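Local coordinates for Alpha/beta hydrolase (Novosphingobium aromaticivorans, PDB 3BWX), which is probably a hydrolase of the alpha/beta hydrolase fold, its substrate unknown, and binds calcium ions in the crystal, at residues A42-D47 with A182-V187; L33-L38 with L59-R64; E46-R51 with P267-P272. The protein carries 1 engineered substitution. All blocks are in the same frame, centred on the assembly; numbering follows the deposited sequence.

Contacts 1 and 3 meet at the start of helix 46-52; contact 2 pairs the strands that precede and follow it, 32-35 and 58-61. Contacts 1 and 3 share Glu46 and Asp47, and their centres are about 11 Å apart. A salt bridge joins them, Arg184 NH1 to Asp270 OD2 at 2.8 Å. Contact 2 lies deeper, its centre about 11 Å from that of contact 1 and about 14 Å from that of contact 3. Phe45 of contact 1 touches both other contacts: its CG packs on Cys34 CB at 3.6 Å, and its CE1 on Leu269 CD1 at 3.9 Å. Leu35 of contact 2 touches a GxSxG sequence around Ser105, probably the nucleophile elbow. All three contacts lie away from the calcium site.

Contact 1 of 3, residues A42-D47 with A182-V187; sequences ARDFED and AKRIMV. With EDO (1,2-ethanediol), chain G.
The guanidinium of Arg43 lies with one face under the backbone carbonyl of Arg184, whose O sits 3.1 Å above the plane, displaced toward the rim. At its edge is the carbonyl of Lys183. NE and NH2 both donate to Lys183 O, and the NE bond is 2.9 Å long. A bend at chi3 (-57°) turns the group side-on to this oxygen. NH1 makes a salt bridge to Asp197 beyond the segments.

The Arg184 guanidinium carries two carboxylates at its edge. NE donates to Glu46 OE2 at 2.8 Å, and NH2 forms a salt bridge to Asp47 OD2 at 3.1 Å. Both carboxylates stand nearly perpendicular to the guanidinium. Glu46 OE2 is met from above its own carboxylate plane. The Arg184 chain runs extended from CG to NE, its CG lying 3.4 Å from Arg43 O. Asp44 OD1 packs 3.7 Å from Arg184 CB. A water donates to Arg184 O and, weakly, to Asp44 OD1. Asp44 OD2 forms a salt bridge to Arg40.

The contact ties the turn after strand 32-35 to helix 175-185, part of the insertion between strands 122-128 and 230-235, probably the cap of this fold. Glu46, Asp47 and Arg184 form a salt-bridge network, and Asp270 adds a third carboxylate. Three acids round one buried arginine would probably keep it charged and hold its guanidinium from turning.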
# COMPACT_ATOMS: atom_id res chain seq x y z
N ALA A 42 5.97 -5.21 -2.44
CA ALA A 42 5.12 -6.37 -2.23
C ALA A 42 5.35 -7.00 -0.86
O ALA A 42 4.45 -7.65 -0.28
CB ALA A 42 5.36 -7.42 -3.31
N ARG A 43 6.53 -6.81 -0.28
CA ARG A 43 6.83 -7.41 1.03
C ARG A 43 5.96 -6.90 2.17
O ARG A 43 5.81 -7.56 3.18
CB ARG A 43 8.32 -7.34 1.41
CG ARG A 43 9.16 -8.00 0.38
CD ARG A 43 10.61 -8.21 0.79
NE ARG A 43 11.37 -7.02 1.17
CZ ARG A 43 11.87 -6.11 0.34
NH1 ARG A 43 11.61 -6.14 -0.95
NH2 ARG A 43 12.56 -5.11 0.85
N ASP A 44 5.34 -5.73 2.00
CA ASP A 44 4.40 -5.23 3.03
C ASP A 44 3.25 -6.18 3.22
O ASP A 44 2.65 -6.23 4.31
CB ASP A 44 3.88 -3.83 2.73
CG ASP A 44 4.77 -2.72 3.32
OD1 ASP A 44 5.88 -2.98 3.86
OD2 ASP A 44 4.34 -1.57 3.26
N PHE A 45 2.97 -6.98 2.18
CA PHE A 45 1.89 -7.98 2.20
C PHE A 45 2.34 -9.42 2.38
O PHE A 45 1.56 -10.37 2.20
CB PHE A 45 1.09 -7.82 0.90
CG PHE A 45 0.48 -6.46 0.75
CD1 PHE A 45 -0.62 -6.07 1.54
CD2 PHE A 45 1.04 -5.55 -0.13
CE1 PHE A 45 -1.16 -4.79 1.41
CE2 PHE A 45 0.49 -4.27 -0.23
CZ PHE A 45 -0.58 -3.90 0.52
N GLU A 46 3.60 -9.63 2.76
CA GLU A 46 4.16 -10.98 2.70
C GLU A 46 3.45 -11.95 3.65
O GLU A 46 3.43 -13.15 3.39
CB GLU A 46 5.67 -10.96 3.01
CG GLU A 46 6.05 -10.48 4.41
CD GLU A 46 7.55 -10.29 4.70
OE1 GLU A 46 8.35 -10.41 3.74
OE2 GLU A 46 7.90 -9.96 5.88
N ASP A 47 2.99 -11.46 4.81
CA ASP A 47 2.24 -12.31 5.76
C ASP A 47 0.73 -12.35 5.45
O ASP A 47 0.11 -13.42 5.48
CB ASP A 47 2.50 -11.90 7.25
CG ASP A 47 3.91 -12.23 7.72
OD1 ASP A 47 4.68 -12.82 6.94
OD2 ASP A 47 4.23 -11.90 8.89
N ALA A 182 11.76 -3.80 9.08
CA ALA A 182 12.95 -3.28 8.40
C ALA A 182 13.13 -4.06 7.10
O ALA A 182 13.39 -3.45 6.04
CB ALA A 182 14.23 -3.35 9.29
N LYS A 183 13.03 -5.40 7.17
CA LYS A 183 13.32 -6.21 5.99
C LYS A 183 12.25 -6.02 4.93
O LYS A 183 12.50 -6.27 3.75
CB LYS A 183 13.52 -7.69 6.37
CG LYS A 183 14.79 -7.87 7.19
CD LYS A 183 15.29 -9.30 7.20
CE LYS A 183 16.10 -9.59 5.95
NZ LYS A 183 16.55 -11.01 5.87
N ARG A 184 11.05 -5.61 5.33
CA ARG A 184 10.02 -5.34 4.33
C ARG A 184 10.24 -4.08 3.51
O ARG A 184 9.82 -4.02 2.34
CB ARG A 184 8.63 -5.27 4.95
CG ARG A 184 8.13 -6.56 5.51
CD ARG A 184 6.83 -6.43 6.20
NE ARG A 184 6.42 -7.70 6.71
CZ ARG A 184 5.26 -7.94 7.32
NH1 ARG A 184 4.43 -6.96 7.63
NH2 ARG A 184 5.01 -9.17 7.74
N ILE A 185 10.90 -3.08 4.10
CA ILE A 185 11.02 -1.77 3.47
C ILE A 185 12.45 -1.42 3.02
O ILE A 185 12.66 -0.45 2.30
CB ILE A 185 10.39 -0.69 4.38
CG1 ILE A 185 11.26 -0.31 5.58
CG2 ILE A 185 8.98 -1.14 4.83
CD1 ILE A 185 10.56 0.76 6.43
N MSE A 186 13.42 -2.24 3.45
CA MSE A 186 14.81 -2.01 3.13
C MSE A 186 15.39 -3.28 2.55
O MSE A 186 14.85 -4.36 2.69
CB MSE A 186 15.63 -1.54 4.36
CG MSE A 186 14.97 -0.48 5.17
SE MSE A 186 16.11 0.23 6.55
CE MSE A 186 17.29 1.20 5.41
N VAL A 187 16.56 -3.14 1.95
CA VAL A 187 17.22 -4.26 1.28
C VAL A 187 18.74 -4.14 1.41
O VAL A 187 19.29 -3.05 1.45
CB VAL A 187 16.79 -4.31 -0.21
CG1 VAL A 187 17.33 -3.13 -0.98
CG2 VAL A 187 17.30 -5.58 -0.85
C1 EDO G . 2.96 -11.21 11.88
O1 EDO G . 2.36 -11.64 10.66
C2 EDO G . 2.14 -11.73 13.03
O2 EDO G . 2.21 -13.17 13.05
O HOH W 1 7.51 -2.51 1.69

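Contact 2 of 3, residues L33-L38 with L59-R64; sequences LCLPGL and LCPEMR. With EDO (1,2-ethanediol), chain Q; EDO (1,2-ethanediol), chain R.
Leu33 and Leu35 both reach the ring of Pro61, by different routes. The Leu33 side chain crosses the ring at about a right angle, its CD1 lying 3.8 Å from both CD and CG of Pro61. CG is anti to the backbone N (chi1 177°), which swings this methyl toward strand 58-61. Leu35 comes in obliquely and sets CD2 3.6 Å from Pro61 CG. The two leucines thus share Pro61 CG. Leu33 CD1 also packs loosely on Leu59 CB.

The cysteines meet differently. Cys34 CB faces Cys60 SG at 4.0 Å, an apolar contact, not a disulfide. Pro36 turns its ring toward the other segment and rests CD 3.4 Å from Pro61 O.

Strands 32-35 and 58-61 are parallel neighbours in the central sheet, with helix 46-52 between them in the chain. This is a beta-alpha-beta unit of the alpha/beta hydrolase fold. The short segments diverge by 27°. Cys34 N donates to Leu59 O at 2.9 Å, nearly straight at 168° and almost in line with the acceptor's C=O bond. Strand 99-104 pairs with 32-35 on its far edge, bonding the backbones of Leu33 and Leu35. Strand 17-23 flanks 58-61 on the other edge, and its Phe20 touches Leu59 and Pro61.

Pro61 has no N-H to give to Cys34 O, and its CD lies against that oxygen. A water instead donates to both Cys34 O and Pro61 O. It supplies the link between two buried carbonyls where direct strand pairing stops.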
# COMPACT_ATOMS: atom_id res chain seq x y z
N LEU A 33 -6.10 -7.77 -5.04
CA LEU A 33 -4.98 -6.93 -5.48
C LEU A 33 -4.52 -6.05 -4.32
O LEU A 33 -5.34 -5.30 -3.76
CB LEU A 33 -5.42 -6.05 -6.64
CG LEU A 33 -4.52 -5.01 -7.29
CD1 LEU A 33 -3.45 -5.69 -8.10
CD2 LEU A 33 -5.31 -4.06 -8.22
N CYS A 34 -3.27 -6.18 -3.89
CA CYS A 34 -2.73 -5.48 -2.73
C CYS A 34 -1.82 -4.38 -3.21
O CYS A 34 -0.81 -4.67 -3.85
CB CYS A 34 -1.97 -6.45 -1.86
SG CYS A 34 -2.97 -7.77 -1.13
N LEU A 35 -2.16 -3.14 -2.90
CA LEU A 35 -1.49 -1.99 -3.39
C LEU A 35 -0.72 -1.30 -2.27
O LEU A 35 -1.32 -0.86 -1.29
CB LEU A 35 -2.48 -1.05 -4.07
CG LEU A 35 -3.26 -1.68 -5.23
CD1 LEU A 35 -4.21 -0.59 -5.76
CD2 LEU A 35 -2.32 -2.29 -6.27
N PRO A 36 0.61 -1.24 -2.38
CA PRO A 36 1.42 -0.68 -1.30
C PRO A 36 1.40 0.85 -1.23
O PRO A 36 0.95 1.52 -2.13
CB PRO A 36 2.86 -1.12 -1.62
CG PRO A 36 2.77 -2.01 -2.78
CD PRO A 36 1.47 -1.78 -3.46
N GLY A 37 1.94 1.33 -0.11
CA GLY A 37 2.16 2.73 0.11
C GLY A 37 3.31 3.29 -0.70
O GLY A 37 4.02 2.59 -1.42
N LEU A 38 3.51 4.60 -0.57
CA LEU A 38 4.39 5.40 -1.42
C LEU A 38 5.76 4.80 -1.58
O LEU A 38 6.25 4.76 -2.68
CB LEU A 38 4.45 6.84 -0.86
CG LEU A 38 5.34 7.87 -1.56
CD1 LEU A 38 4.77 8.26 -2.90
CD2 LEU A 38 5.48 9.12 -0.63
N LEU A 59 -2.58 -10.94 -5.78
CA LEU A 59 -1.58 -10.25 -6.61
C LEU A 59 -1.02 -9.08 -5.79
O LEU A 59 -1.80 -8.22 -5.29
CB LEU A 59 -2.22 -9.65 -7.86
CG LEU A 59 -2.54 -10.54 -9.06
CD1 LEU A 59 -3.81 -11.21 -8.76
CD2 LEU A 59 -2.59 -9.73 -10.40
N CYS A 60 0.32 -9.00 -5.72
CA CYS A 60 1.02 -7.97 -4.94
C CYS A 60 1.99 -7.25 -5.85
O CYS A 60 3.18 -7.58 -5.90
CB CYS A 60 1.75 -8.57 -3.77
SG CYS A 60 0.68 -9.39 -2.59
N PRO A 61 1.48 -6.26 -6.56
CA PRO A 61 2.34 -5.49 -7.46
C PRO A 61 3.19 -4.45 -6.77
O PRO A 61 2.83 -3.96 -5.75
CB PRO A 61 1.34 -4.80 -8.39
CG PRO A 61 0.16 -4.57 -7.48
CD PRO A 61 0.08 -5.83 -6.67
N GLU A 62 4.29 -4.08 -7.41
CA GLU A 62 5.20 -3.02 -6.97
C GLU A 62 5.25 -1.95 -8.08
O GLU A 62 5.44 -2.28 -9.25
CB GLU A 62 6.61 -3.61 -6.79
CG GLU A 62 6.56 -4.88 -5.97
CD GLU A 62 7.89 -5.39 -5.59
OE1 GLU A 62 8.77 -5.67 -6.46
OE2 GLU A 62 8.04 -5.55 -4.37
N MSE A 63 5.07 -0.68 -7.68
CA MSE A 63 5.08 0.37 -8.67
C MSE A 63 6.49 0.59 -9.22
O MSE A 63 7.52 0.15 -8.62
CB MSE A 63 4.52 1.64 -8.06
CG MSE A 63 3.07 1.49 -7.69
SE MSE A 63 1.77 0.90 -9.08
CE MSE A 63 2.02 -1.06 -8.96
N ARG A 64 6.57 1.26 -10.37
CA ARG A 64 7.87 1.60 -10.94
C ARG A 64 8.67 2.28 -9.84
O ARG A 64 8.13 3.11 -9.06
CB ARG A 64 7.75 2.53 -12.15
CG ARG A 64 6.98 3.83 -11.88
CD ARG A 64 6.89 4.77 -13.07
NE ARG A 64 6.11 4.15 -14.12
CZ ARG A 64 6.23 4.37 -15.41
NH1 ARG A 64 7.17 5.16 -15.88
NH2 ARG A 64 5.43 3.74 -16.26
C1 EDO Q . 3.67 3.63 -4.94
O1 EDO Q . 4.13 2.45 -4.24
C2 EDO Q . 2.14 3.65 -4.88
O2 EDO Q . 1.69 3.85 -3.53
C1 EDO R . 10.17 -8.42 -4.21
O1 EDO R . 11.56 -8.64 -4.00
C2 EDO R . 9.73 -7.39 -3.21
O2 EDO R . 10.45 -6.22 -3.55
O HOH W 2 1.96 -5.29 -3.39

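Contact 3 of 3, residues E46-R51 with P267-P272; sequences EDLATR and PTLDEP. With EDO (1,2-ethanediol), chain G; EDO (1,2-ethanediol), chain F; EDO (1,2-ethanediol), chain H.
Asp47 sets its CB 3.5 Å from Asp270 OD1. The two carboxylates also come close, OD2 to OD2 at 3.9 Å. A 1,2-ethanediol, probably from the crystallisation liquor, gives a hydrogen bond to Asp47 OD2. The arginine shared with contact 1, Arg184, probably offsets the repulsion between the acids.

Leu48 follows, pointing its side chain toward the other segment. With chi1 at 180° the branch runs out toward the loop, and CD2 packs obliquely on Leu269 CD1 at 3.9 Å. Its backbone N reaches Asp270 through a water, which accepts from Leu48 N and donates to Asp270 OD1. Ile278 of helix 272-282 also touches Leu48.

The opposing segment is the loop between strand 255-260 and helix 272-282. In the alpha/beta hydrolase fold the loop after the last strand usually carries the catalytic histidine. Here it is braced internally. Thr268 OG1 accepts from Asp270 N in an ST turn. Glu271, at the N-cap position of the helix, turns OE2 back to take Thr268 N at 2.9 Å through its syn lone pair.

One turn along the helix, Thr50 OG1 donates to Asp47 O, which also accepts from Arg51 N. Arg51 stretches its chain from CG to NE and crosses Asp270 at about a right angle. Asp270 OD1 lies at the guanidinium edge, but the salt bridge from NH1 is long, 3.8 Å. A second water fills in between them, accepting from NH1 at 2.8 Å and donating to both Asp270 OD1 and Leu269 O. NH1 and NH2 also hold the ethanediol that binds Asp47.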
# COMPACT_ATOMS: atom_id res chain seq x y z
N GLU A 46 3.60 -9.63 2.76
CA GLU A 46 4.16 -10.98 2.70
C GLU A 46 3.45 -11.95 3.65
O GLU A 46 3.43 -13.15 3.39
CB GLU A 46 5.67 -10.96 3.01
CG GLU A 46 6.05 -10.48 4.41
CD GLU A 46 7.55 -10.29 4.70
OE1 GLU A 46 8.35 -10.41 3.74
OE2 GLU A 46 7.90 -9.96 5.88
N ASP A 47 2.99 -11.46 4.81
CA ASP A 47 2.24 -12.31 5.76
C ASP A 47 0.73 -12.35 5.45
O ASP A 47 0.11 -13.42 5.48
CB ASP A 47 2.50 -11.90 7.25
CG ASP A 47 3.91 -12.23 7.72
OD1 ASP A 47 4.68 -12.82 6.94
OD2 ASP A 47 4.23 -11.90 8.89
N LEU A 48 0.14 -11.19 5.12
CA LEU A 48 -1.29 -11.18 4.78
C LEU A 48 -1.58 -12.08 3.59
O LEU A 48 -2.53 -12.81 3.57
CB LEU A 48 -1.74 -9.76 4.46
CG LEU A 48 -3.21 -9.62 4.10
CD1 LEU A 48 -4.08 -10.03 5.27
CD2 LEU A 48 -3.50 -8.19 3.64
N ALA A 49 -0.75 -11.97 2.56
CA ALA A 49 -0.94 -12.77 1.37
C ALA A 49 -0.91 -14.27 1.69
O ALA A 49 -1.69 -15.03 1.13
CB ALA A 49 0.14 -12.41 0.32
N THR A 50 0.00 -14.70 2.57
CA THR A 50 0.08 -16.13 2.93
C THR A 50 -1.16 -16.56 3.71
O THR A 50 -1.55 -17.72 3.64
CB THR A 50 1.31 -16.51 3.79
OG1 THR A 50 1.28 -15.80 5.01
CG2 THR A 50 2.57 -16.20 3.06
N ARG A 51 -1.74 -15.66 4.49
CA ARG A 51 -2.99 -15.96 5.20
C ARG A 51 -4.21 -16.00 4.26
O ARG A 51 -5.18 -16.67 4.60
CB ARG A 51 -3.21 -14.93 6.33
CG ARG A 51 -2.18 -15.06 7.47
CD ARG A 51 -2.40 -13.98 8.55
NE ARG A 51 -1.50 -14.34 9.65
CZ ARG A 51 -0.48 -13.63 10.08
NH1 ARG A 51 -0.25 -12.43 9.60
NH2 ARG A 51 0.28 -14.13 11.04
N PRO A 267 -1.61 0.66 10.08
CA PRO A 267 -1.67 -0.76 10.44
C PRO A 267 -0.88 -1.61 9.45
O PRO A 267 -0.85 -1.33 8.25
CB PRO A 267 -3.16 -1.07 10.38
CG PRO A 267 -3.80 0.26 10.74
CD PRO A 267 -2.96 1.25 10.02
N THR A 268 -0.17 -2.64 9.95
CA THR A 268 0.63 -3.49 9.11
C THR A 268 -0.26 -4.52 8.35
O THR A 268 0.22 -5.15 7.38
CB THR A 268 1.66 -4.28 9.93
OG1 THR A 268 0.99 -5.15 10.84
CG2 THR A 268 2.63 -3.34 10.68
N LEU A 269 -1.50 -4.70 8.86
CA LEU A 269 -2.47 -5.73 8.46
C LEU A 269 -2.12 -7.11 9.02
O LEU A 269 -2.77 -8.12 8.68
CB LEU A 269 -2.64 -5.76 6.92
CG LEU A 269 -2.94 -4.41 6.28
CD1 LEU A 269 -3.10 -4.52 4.78
CD2 LEU A 269 -4.16 -3.73 6.89
N ASP A 270 -1.07 -7.17 9.85
CA ASP A 270 -0.73 -8.40 10.61
C ASP A 270 -1.33 -8.44 12.03
O ASP A 270 -1.23 -9.44 12.73
CB ASP A 270 0.78 -8.61 10.69
CG ASP A 270 1.45 -8.68 9.33
OD1 ASP A 270 0.82 -9.05 8.29
OD2 ASP A 270 2.63 -8.33 9.31
N GLU A 271 -1.90 -7.32 12.47
CA GLU A 271 -2.65 -7.29 13.72
C GLU A 271 -3.86 -8.23 13.68
O GLU A 271 -4.57 -8.28 12.67
CB GLU A 271 -3.20 -5.88 14.01
CG GLU A 271 -2.18 -4.75 14.00
CD GLU A 271 -1.79 -4.21 12.63
OE1 GLU A 271 -2.49 -4.46 11.62
OE2 GLU A 271 -0.76 -3.48 12.61
N PRO A 272 -4.09 -8.99 14.77
CA PRO A 272 -5.26 -9.86 14.74
C PRO A 272 -6.57 -9.20 14.36
O PRO A 272 -7.37 -9.76 13.58
CB PRO A 272 -5.34 -10.38 16.17
CG PRO A 272 -3.88 -10.38 16.61
CD PRO A 272 -3.32 -9.14 16.02
C1 EDO G . 2.96 -11.21 11.88
O1 EDO G . 2.36 -11.64 10.66
C2 EDO G . 2.14 -11.73 13.03
O2 EDO G . 2.21 -13.17 13.05
C1 EDO F . 2.12 -6.15 14.62
O1 EDO F . 1.82 -5.80 13.26
C2 EDO F . 1.09 -7.12 15.11
O2 EDO F . 1.48 -8.39 14.58
C1 EDO H . 4.89 -6.30 11.19
O1 EDO H . 4.42 -7.67 11.09
C2 EDO H . 5.85 -6.12 12.37
O2 EDO H . 5.10 -6.35 13.57
O HOH W 3 1.83 -8.81 5.66
O HOH W 4 -1.44 -10.52 7.93